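Long-range contacts in precorrin-6Y C5,15-methyltransferase (Corynebacterium diphtheriae, PDB 3HM2), which probably methylates a precorrin intermediate in cobalamin biosynthesis using S-adenosylmethionine, this chain being the C-terminal methyltransferase domain of a longer enzyme: residues P92-V97 with W114-V119; H26-D31 with T51-E56; S148-S153 with V170-V175. All blocks are in the same frame, centred on the assembly; numbering follows the deposited sequence.

Contact 1 of 3, residues P92-V97 with W114-V119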
loop_
_atom_site.group_PDB
_atom_site.type_symbol
_atom_site.label_atom_id
_atom_site.label_comp_id
_atom_site.label_asym_id
_atom_site.label_seq_id
_atom_site.Cartn_x
_atom_site.Cartn_y
_atom_site.Cartn_z
ATOM N N PRO A 92 -7.082 -26.936 31.518
ATOM C CA PRO A 92 -7.629 -28.278 31.307
ATOM C C PRO A 92 -8.515 -28.432 30.049
ATOM O O PRO A 92 -8.399 -29.429 29.358
ATOM C CB PRO A 92 -8.461 -28.514 32.588
ATOM C CG PRO A 92 -8.311 -27.289 33.439
ATOM C CD PRO A 92 -7.842 -26.201 32.547
ATOM N N ASP A 93 -9.398 -27.479 29.765
ATOM C CA ASP A 93 -10.366 -27.636 28.697
ATOM C C ASP A 93 -9.808 -27.104 27.396
ATOM O O ASP A 93 -9.184 -26.045 27.394
ATOM C CB ASP A 93 -11.645 -26.846 29.039
ATOM C CG ASP A 93 -12.388 -27.405 30.235
ATOM O OD1 ASP A 93 -12.306 -28.625 30.475
ATOM O OD2 ASP A 93 -13.075 -26.628 30.932
ATOM N N ASN A 94 -10.051 -27.804 26.289
ATOM C CA ASN A 94 -9.513 -27.394 24.985
ATOM C C ASN A 94 -10.172 -26.125 24.497
ATOM O O ASN A 94 -11.406 -26.061 24.513
ATOM C CB ASN A 94 -9.800 -28.440 23.930
ATOM C CG ASN A 94 -8.761 -29.514 23.881
ATOM O OD1 ASN A 94 -9.014 -30.607 23.381
ATOM N ND2 ASN A 94 -7.579 -29.216 24.382
ATOM N N PRO A 95 -9.363 -25.140 24.017
ATOM C CA PRO A 95 -9.822 -23.849 23.488
ATOM C C PRO A 95 -10.734 -24.049 22.277
ATOM O O PRO A 95 -10.587 -25.073 21.594
ATOM C CB PRO A 95 -8.522 -23.227 22.994
ATOM C CG PRO A 95 -7.693 -24.417 22.657
ATOM C CD PRO A 95 -7.905 -25.267 23.825
ATOM N N ASP A 96 -11.632 -23.096 22.005
ATOM C CA ASP A 96 -12.480 -23.165 20.817
ATOM C C ASP A 96 -11.827 -22.384 19.656
ATOM O O ASP A 96 -11.805 -22.823 18.510
ATOM C CB ASP A 96 -13.903 -22.649 21.130
ATOM C CG ASP A 96 -14.784 -23.695 21.791
ATOM O OD1 ASP A 96 -15.291 -24.557 21.054
ATOM O OD2 ASP A 96 -15.011 -23.643 23.031
ATOM N N VAL A 97 -11.315 -21.209 19.962
ATOM C CA VAL A 97 -10.606 -20.409 18.987
ATOM C C VAL A 97 -9.288 -20.003 19.671
ATOM O O VAL A 97 -9.227 -19.967 20.911
ATOM C CB VAL A 97 -11.445 -19.208 18.627
ATOM C CG1 VAL A 97 -11.138 -18.751 17.239
ATOM C CG2 VAL A 97 -12.853 -19.629 18.664
ATOM N N TRP A 114 -1.161 -25.573 19.347
ATOM C CA TRP A 114 -1.837 -26.256 18.253
ATOM C C TRP A 114 -2.380 -27.636 18.606
ATOM O O TRP A 114 -3.511 -27.988 18.249
ATOM C CB TRP A 114 -0.882 -26.369 17.083
ATOM C CG TRP A 114 -1.454 -26.994 15.862
ATOM C CD1 TRP A 114 -1.086 -28.180 15.307
ATOM C CD2 TRP A 114 -2.471 -26.453 15.019
ATOM N NE1 TRP A 114 -1.817 -28.419 14.168
ATOM C CE2 TRP A 114 -2.670 -27.372 13.965
ATOM C CE3 TRP A 114 -3.227 -25.281 15.043
ATOM C CZ2 TRP A 114 -3.593 -27.155 12.949
ATOM C CZ3 TRP A 114 -4.141 -25.062 14.024
ATOM C CH2 TRP A 114 -4.316 -25.995 12.993
ATOM N N LYS A 115 -1.565 -28.419 19.297
ATOM C CA LYS A 115 -1.962 -29.761 19.694
ATOM C C LYS A 115 -3.324 -29.685 20.398
ATOM O O LYS A 115 -4.093 -30.663 20.432
ATOM C CB LYS A 115 -0.903 -30.366 20.631
ATOM C CG LYS A 115 -1.167 -30.054 22.123
ATOM C CD LYS A 115 0.076 -30.071 23.016
ATOM C CE LYS A 115 0.396 -28.686 23.606
ATOM N NZ LYS A 115 -0.389 -28.334 24.814
ATOM N N ARG A 116 -3.626 -28.513 20.953
ATOM C CA ARG A 116 -4.764 -28.385 21.849
ATOM C C ARG A 116 -6.047 -28.093 21.070
ATOM O O ARG A 116 -7.155 -28.234 21.595
ATOM C CB ARG A 116 -4.495 -27.338 22.941
ATOM C CG ARG A 116 -3.333 -27.658 23.877
ATOM C CD ARG A 116 -3.643 -28.821 24.829
ATOM N NE ARG A 116 -4.935 -28.622 25.487
ATOM C CZ ARG A 116 -5.098 -28.260 26.756
ATOM N NH1 ARG A 116 -4.047 -28.080 27.553
ATOM N NH2 ARG A 116 -6.321 -28.087 27.228
ATOM N N LEU A 117 -5.903 -27.703 19.811
ATOM C CA LEU A 117 -7.063 -27.285 19.041
ATOM C C LEU A 117 -7.788 -28.457 18.351
ATOM O O LEU A 117 -7.177 -29.172 17.558
ATOM C CB LEU A 117 -6.653 -26.203 18.026
ATOM C CG LEU A 117 -7.819 -25.576 17.262
ATOM C CD1 LEU A 117 -8.551 -24.588 18.151
ATOM C CD2 LEU A 117 -7.326 -24.912 16.003
ATOM N N PRO A 118 -9.111 -28.478 18.457
ATOM C CA PRO A 118 -9.945 -29.541 17.889
ATOM C C PRO A 118 -10.051 -29.451 16.369
ATOM O O PRO A 118 -9.722 -28.420 15.786
ATOM C CB PRO A 118 -11.310 -29.282 18.527
ATOM C CG PRO A 118 -10.986 -28.668 19.844
ATOM C CD PRO A 118 -9.735 -27.853 19.637
ATOM N N VAL A 119 -10.507 -30.533 15.744
ATOM C CA VAL A 119 -10.962 -30.486 14.359
ATOM C C VAL A 119 -11.962 -29.357 14.140
ATOM O O VAL A 119 -12.793 -29.074 15.002
ATOM C CB VAL A 119 -11.609 -31.819 13.936
ATOM C CG1 VAL A 119 -11.850 -31.838 12.434
ATOM C CG2 VAL A 119 -10.737 -32.991 14.358
#
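R116 reaches across the loop 92-95 and carries much of this contact. Its CB lies 4.1 Å from P95 CD, and the two side chains cross at about a right angle. Beyond CB the chain does not extend. It bends at chi2 (-71°) and again at chi3 (-49°), which brings the guanidinium to the carbonyls of the loop. NE then comes beside the side-chain amide of N94. That amide sits at the edge of the guanidinium, and the two planes are turned 55° apart. At the tip, NH2 makes a hydrogen bond to the backbone O of V91, just before the loop segment. The same NH2 lies 3.3 Å from P92 O and 3.5 Å from D93 O, both oblique to the guanidinium plane. The tip is therefore set among backbone carbonyls, which would suit its positive charge.

The backbone of R116 is met as well. Its O lies 3.8 Å from P95 CD. Further on, the ring of P118 meets the backbone of P95, its CD 3.5 Å from P95 O. L117 CD1 lies 3.7 Å from D96 O. At the end of helix 109-115, L117 N makes a backbone hydrogen bond to W114 O, 2.9 Å long.

This is structural packing away from the annotated metal sites. The end of helix 109-115 and the residues that follow rest on the loop that enters strand 97-100. Strand 27-32 lies next to both: P95 and R116 each pack on W30, and V97 pairs with T28 and W30 through the backbone.

Contact 2 of 3, residues H26-D31 with T51-E56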
loop_
_atom_site.group_PDB
_atom_site.type_symbol
_atom_site.label_atom_id
_atom_site.label_comp_id
_atom_site.label_asym_id
_atom_site.label_seq_id
_atom_site.Cartn_x
_atom_site.Cartn_y
_atom_site.Cartn_z
ATOM N N HIS A 26 -20.940 -19.943 23.430
ATOM C CA HIS A 26 -20.313 -21.007 24.197
ATOM C C HIS A 26 -18.901 -21.292 23.685
ATOM O O HIS A 26 -18.397 -22.424 23.763
ATOM C CB HIS A 26 -21.194 -22.261 24.234
ATOM C CG HIS A 26 -22.637 -22.022 23.882
ATOM N ND1 HIS A 26 -23.632 -21.901 24.831
ATOM C CD2 HIS A 26 -23.260 -21.937 22.676
ATOM C CE1 HIS A 26 -24.795 -21.728 24.227
ATOM N NE2 HIS A 26 -24.596 -21.744 22.920
ATOM N N GLU A 27 -18.273 -20.243 23.160
ATOM C CA GLU A 27 -16.916 -20.333 22.648
ATOM C C GLU A 27 -15.865 -19.802 23.625
ATOM O O GLU A 27 -16.126 -18.899 24.400
ATOM C CB GLU A 27 -16.791 -19.725 21.232
ATOM C CG GLU A 27 -16.980 -20.790 20.131
ATOM C CD GLU A 27 -17.202 -20.229 18.723
ATOM O OE1 GLU A 27 -16.439 -19.325 18.323
ATOM O OE2 GLU A 27 -18.117 -20.720 18.005
ATOM N N THR A 28 -14.685 -20.425 23.594
ATOM C CA THR A 28 -13.560 -20.073 24.449
ATOM C C THR A 28 -12.360 -19.675 23.606
ATOM O O THR A 28 -11.812 -20.516 22.873
ATOM C CB THR A 28 -13.133 -21.278 25.314
ATOM O OG1 THR A 28 -14.269 -21.781 26.022
ATOM C CG2 THR A 28 -12.040 -20.881 26.296
ATOM N N LEU A 29 -11.942 -18.411 23.700
ATOM C CA LEU A 29 -10.687 -17.993 23.069
ATOM C C LEU A 29 -9.442 -18.232 23.918
ATOM O O LEU A 29 -9.426 -17.832 25.077
ATOM C CB LEU A 29 -10.708 -16.501 22.714
ATOM C CG LEU A 29 -9.359 -15.994 22.179
ATOM C CD1 LEU A 29 -9.109 -16.488 20.754
ATOM C CD2 LEU A 29 -9.272 -14.498 22.230
ATOM N N TRP A 30 -8.403 -18.857 23.338
ATOM C CA TRP A 30 -7.050 -18.683 23.863
ATOM C C TRP A 30 -6.451 -17.472 23.174
ATOM O O TRP A 30 -6.264 -17.450 21.960
ATOM C CB TRP A 30 -6.159 -19.907 23.674
ATOM C CG TRP A 30 -6.443 -20.993 24.683
ATOM C CD1 TRP A 30 -7.499 -21.062 25.574
ATOM C CD2 TRP A 30 -5.671 -22.187 24.897
ATOM N NE1 TRP A 30 -7.415 -22.224 26.328
ATOM C CE2 TRP A 30 -6.302 -22.924 25.928
ATOM C CE3 TRP A 30 -4.498 -22.705 24.320
ATOM C CZ2 TRP A 30 -5.813 -24.150 26.359
ATOM C CZ3 TRP A 30 -4.007 -23.916 24.768
ATOM C CH2 TRP A 30 -4.655 -24.616 25.782
ATOM N N ASP A 31 -6.145 -16.450 23.966
ATOM C CA ASP A 31 -5.449 -15.272 23.462
ATOM C C ASP A 31 -3.998 -15.245 23.932
ATOM O O ASP A 31 -3.714 -14.899 25.079
ATOM C CB ASP A 31 -6.168 -13.995 23.902
ATOM C CG ASP A 31 -5.222 -12.823 24.074
ATOM O OD1 ASP A 31 -4.119 -12.857 23.491
ATOM O OD2 ASP A 31 -5.581 -11.867 24.794
ATOM N N THR A 51 -16.194 -17.390 27.379
ATOM C CA THR A 51 -15.016 -17.343 28.236
ATOM C C THR A 51 -13.738 -17.227 27.412
ATOM O O THR A 51 -13.590 -17.884 26.382
ATOM C CB THR A 51 -14.923 -18.590 29.136
ATOM O OG1 THR A 51 -14.448 -19.702 28.369
ATOM C CG2 THR A 51 -16.286 -18.927 29.721
ATOM N N ALA A 52 -12.818 -16.385 27.872
ATOM C CA ALA A 52 -11.532 -16.218 27.206
ATOM C C ALA A 52 -10.382 -16.639 28.115
ATOM O O ALA A 52 -10.476 -16.539 29.338
ATOM C CB ALA A 52 -11.352 -14.778 26.753
ATOM N N VAL A 53 -9.298 -17.112 27.509
ATOM C CA VAL A 53 -8.103 -17.493 28.260
ATOM C C VAL A 53 -6.874 -16.677 27.812
ATOM O O VAL A 53 -6.589 -16.506 26.604
ATOM C CB VAL A 53 -7.815 -19.025 28.268
ATOM C CG1 VAL A 53 -6.575 -19.318 29.104
ATOM C CG2 VAL A 53 -8.996 -19.799 28.818
ATOM N N CYS A 54 -6.174 -16.170 28.830
ATOM C CA CYS A 54 -5.039 -15.280 28.686
ATOM C C CYS A 54 -3.746 -15.935 29.182
ATOM O O CYS A 54 -3.754 -16.712 30.135
ATOM C CB CYS A 54 -5.331 -13.991 29.455
ATOM S SG CYS A 54 -6.410 -12.817 28.559
ATOM N N PHE A 55 -2.638 -15.617 28.532
ATOM C CA PHE A 55 -1.346 -16.231 28.836
ATOM C C PHE A 55 -0.253 -15.151 28.875
ATOM O O PHE A 55 0.350 -14.813 27.852
ATOM C CB PHE A 55 -0.995 -17.326 27.798
ATOM C CG PHE A 55 -1.814 -18.619 27.928
ATOM C CD1 PHE A 55 -2.926 -18.850 27.124
ATOM C CD2 PHE A 55 -1.448 -19.608 28.825
ATOM C CE1 PHE A 55 -3.671 -20.038 27.236
ATOM C CE2 PHE A 55 -2.169 -20.789 28.923
ATOM C CZ PHE A 55 -3.286 -20.998 28.131
ATOM N N GLU A 56 -0.010 -14.609 30.062
ATOM C CA GLU A 56 0.975 -13.546 30.258
ATOM C C GLU A 56 2.078 -13.994 31.233
ATOM O O GLU A 56 1.809 -14.574 32.281
ATOM C CB GLU A 56 0.275 -12.270 30.762
ATOM C CG GLU A 56 1.187 -11.173 31.305
ATOM C CD GLU A 56 2.087 -10.562 30.252
ATOM O OE1 GLU A 56 1.567 -10.189 29.179
ATOM O OE2 GLU A 56 3.318 -10.455 30.490
#
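The carbonyl oxygen of V53 accepts the backbone N-H of D31 in a bond of 2.7 Å, N to O, with 172° at the hydrogen. The same oxygen takes a longer CA-H contact from W30. Strands 27-31 and 51-55 run parallel, 14° apart, and further backbone bonds join them. V53 N donates to L29 O. The bonds from T51 N to E27 O and from L29 N to T51 O are weak.

Near the start of the pairing two side-chain hydroxyls meet. T28 OG1 donates to T51 OG1 at 3.1 Å. T28 OG1 is anti to its own carbonyl carbon, while T51 OG1 stands between its backbone N and carbonyl carbon, and these settings bring the two oxygens together.

W30 and V53 share the face of the sheet that carries T28. They lie side by side and point the same way, with W30 CD1 3.4 Å from V53 CB. F55 meets the indole differently. It turns its edge toward the face of the six-membered ring in a T-shaped pair, with planes at 69° and centroids 5.2 Å apart. F55 CE1 is 3.8 Å from W30 CD2. F88 stacks on W30 and meets F55 edge-to-face, completing an aromatic cluster. W30 NE1 is buried without a polar partner in the model.

On the other face, L29 CB and A52 CB are 4.4 Å apart. Helix 38-44 covers this face, touching L29, D31, A52 and C54, as the crossover helix of a beta-alpha-beta unit. D31 OD2 bonds weakly to G37 N in a glycine-rich turn consistent with a Rossmann-like cofactor site. Strands 97-100 and 78-81 flank the pair.

Contact 3 of 3, residues S148-S153 with V170-V175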
loop_
_atom_site.group_PDB
_atom_site.type_symbol
_atom_site.label_atom_id
_atom_site.label_comp_id
_atom_site.label_asym_id
_atom_site.label_seq_id
_atom_site.Cartn_x
_atom_site.Cartn_y
_atom_site.Cartn_z
ATOM N N SER A 148 -4.240 -12.456 4.467
ATOM C CA SER A 148 -4.471 -11.106 3.940
ATOM C C SER A 148 -3.551 -10.137 4.679
ATOM O O SER A 148 -2.830 -10.536 5.596
ATOM C CB SER A 148 -5.933 -10.687 4.105
ATOM O OG SER A 148 -6.248 -10.359 5.448
ATOM N N SER A 149 -3.531 -8.869 4.287
ATOM C CA SER A 149 -2.577 -7.941 4.915
ATOM C C SER A 149 -3.046 -6.491 4.989
ATOM O O SER A 149 -3.762 -6.015 4.107
ATOM C CB SER A 149 -1.191 -8.034 4.258
ATOM O OG SER A 149 -1.202 -7.565 2.917
ATOM N N PHE A 150 -2.637 -5.792 6.047
ATOM C CA PHE A 150 -3.165 -4.453 6.301
ATOM C C PHE A 150 -2.101 -3.355 6.434
ATOM O O PHE A 150 -1.219 -3.433 7.285
ATOM C CB PHE A 150 -4.078 -4.485 7.526
ATOM C CG PHE A 150 -4.926 -5.727 7.606
ATOM C CD1 PHE A 150 -4.596 -6.759 8.480
ATOM C CD2 PHE A 150 -6.044 -5.874 6.791
ATOM C CE1 PHE A 150 -5.370 -7.906 8.550
ATOM C CE2 PHE A 150 -6.829 -7.027 6.854
ATOM C CZ PHE A 150 -6.488 -8.046 7.734
ATOM N N ALA A 151 -2.184 -2.340 5.573
ATOM C CA ALA A 151 -1.356 -1.155 5.723
ATOM C C ALA A 151 -2.283 -0.016 6.005
ATOM O O ALA A 151 -3.071 0.340 5.150
ATOM C CB ALA A 151 -0.547 -0.882 4.467
ATOM N N ILE A 152 -2.184 0.542 7.214
ATOM C CA ILE A 152 -3.077 1.597 7.707
ATOM C C ILE A 152 -2.346 2.925 7.875
ATOM O O ILE A 152 -1.285 2.975 8.501
ATOM C CB ILE A 152 -3.680 1.209 9.077
ATOM C CG1 ILE A 152 -4.710 0.070 8.903
ATOM C CG2 ILE A 152 -4.283 2.443 9.762
ATOM C CD1 ILE A 152 -4.786 -0.961 10.054
ATOM N N SER A 153 -2.911 3.998 7.319
ATOM C CA SER A 153 -2.288 5.315 7.418
ATOM C C SER A 153 -3.185 6.314 8.153
ATOM O O SER A 153 -4.394 6.147 8.197
ATOM C CB SER A 153 -1.931 5.860 6.024
ATOM O OG SER A 153 -1.216 4.910 5.259
ATOM N N VAL A 170 0.732 -5.547 8.501
ATOM C CA VAL A 170 0.372 -6.526 9.498
ATOM C C VAL A 170 -0.181 -7.687 8.724
ATOM O O VAL A 170 -1.010 -7.502 7.829
ATOM C CB VAL A 170 -0.713 -5.984 10.427
ATOM C CG1 VAL A 170 -1.341 -7.118 11.226
ATOM C CG2 VAL A 170 -0.133 -4.896 11.336
ATOM N N HIS A 171 0.306 -8.881 9.033
ATOM C CA HIS A 171 -0.160 -10.061 8.331
ATOM C C HIS A 171 -1.012 -10.881 9.246
ATOM O O HIS A 171 -0.764 -10.977 10.455
ATOM C CB HIS A 171 0.996 -10.854 7.701
ATOM C CG HIS A 171 1.638 -10.126 6.563
ATOM N ND1 HIS A 171 2.463 -9.037 6.754
ATOM C CD2 HIS A 171 1.505 -10.272 5.224
ATOM C CE1 HIS A 171 2.831 -8.562 5.580
ATOM N NE2 HIS A 171 2.268 -9.299 4.635
ATOM N N GLN A 172 -2.066 -11.421 8.654
ATOM C CA GLN A 172 -3.067 -12.118 9.420
ATOM C C GLN A 172 -3.402 -13.418 8.764
ATOM O O GLN A 172 -3.823 -13.486 7.610
ATOM C CB GLN A 172 -4.334 -11.277 9.605
ATOM C CG GLN A 172 -5.103 -11.659 10.836
ATOM C CD GLN A 172 -6.147 -10.642 11.188
ATOM O OE1 GLN A 172 -7.249 -10.628 10.617
ATOM N NE2 GLN A 172 -5.819 -9.779 12.143
ATOM N N TRP A 173 -3.200 -14.460 9.544
ATOM C CA TRP A 173 -3.595 -15.790 9.164
ATOM C C TRP A 173 -4.852 -16.162 9.952
ATOM O O TRP A 173 -4.854 -16.135 11.177
ATOM C CB TRP A 173 -2.423 -16.751 9.414
ATOM C CG TRP A 173 -2.614 -18.081 8.810
ATOM C CD1 TRP A 173 -3.163 -18.360 7.589
ATOM C CD2 TRP A 173 -2.282 -19.331 9.398
ATOM N NE1 TRP A 173 -3.202 -19.717 7.388
ATOM C CE2 TRP A 173 -2.662 -20.338 8.482
ATOM C CE3 TRP A 173 -1.721 -19.705 10.617
ATOM C CZ2 TRP A 173 -2.483 -21.697 8.745
ATOM C CZ3 TRP A 173 -1.538 -21.055 10.876
ATOM C CH2 TRP A 173 -1.923 -22.036 9.938
ATOM N N THR A 174 -5.939 -16.438 9.233
ATOM C CA THR A 174 -7.110 -17.054 9.826
ATOM C C THR A 174 -7.413 -18.412 9.197
ATOM O O THR A 174 -7.357 -18.590 7.979
ATOM C CB THR A 174 -8.343 -16.197 9.716
ATOM O OG1 THR A 174 -9.392 -16.821 10.455
ATOM C CG2 THR A 174 -8.780 -16.114 8.298
ATOM N N VAL A 175 -7.758 -19.378 10.038
ATOM C CA VAL A 175 -7.924 -20.746 9.568
ATOM C C VAL A 175 -9.030 -21.536 10.341
ATOM O O VAL A 175 -9.499 -21.113 11.417
ATOM C CB VAL A 175 -6.520 -21.451 9.548
ATOM C CG1 VAL A 175 -5.896 -21.465 10.951
ATOM C CG2 VAL A 175 -6.576 -22.850 8.906
#
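S148 and S149 pair with Q172 and H171 in the antiparallel hairpin of strands 146-157 and 162-176. A hairpin of this kind forms one edge of the sheet within a subunit in class I methyltransferases.

Backbone bonds come first. F150 N donates to V170 O at 3.0 Å. At the other end S148 and Q172 form a hydrogen-bonded pair. Q172 N to S148 O measures 3.3 Å, and the return bond from S148 N to Q172 O is weak.

Side-chain packing lies on the face of F150, V170 and Q172. The F150 ring presents its edge to Q172, with CE1 3.7 Å from Q172 CB. Ring and amide planes stand 64° apart. F150 CD1 also meets V170 CG1. Q172 has CG anti to its backbone N (chi1 -154°) and stays extended, and its NE2 bonds to N126 OD1 on strand 122-127. Helix 9-21 covers this face, with L16 against F150.

Strand 148-153 also pairs antiparallel with a strand of the second subunit, so the sheet continues across that interface.

A CH-pi contact marks the opposite face: S149 CB sits 3.9 Å from the H171 ring centroid, 27° off the ring normal.

In the fold
From the N terminus, helix 9-21 leads into strand 27-32. Contact 2 closes the first loop, when the chain returns through helix 38-44 to strand 50-55. Contact 1 comes next, joining the entry to strand 97-100 with the residues that follow helix 109-115. Contact 3 closes last, as the C-terminal hairpin. The three run in series, and none nests or crosses. Contacts 1 and 2 touch through strand 27-32, which lies between strands 50-55 and 97-100. Contact 3 lies about 22 Å from contact 2, centre to centre, in the same mixed sheet. Its strand order, 3-2-1-4-5-7-6, is that of class I methyltransferases.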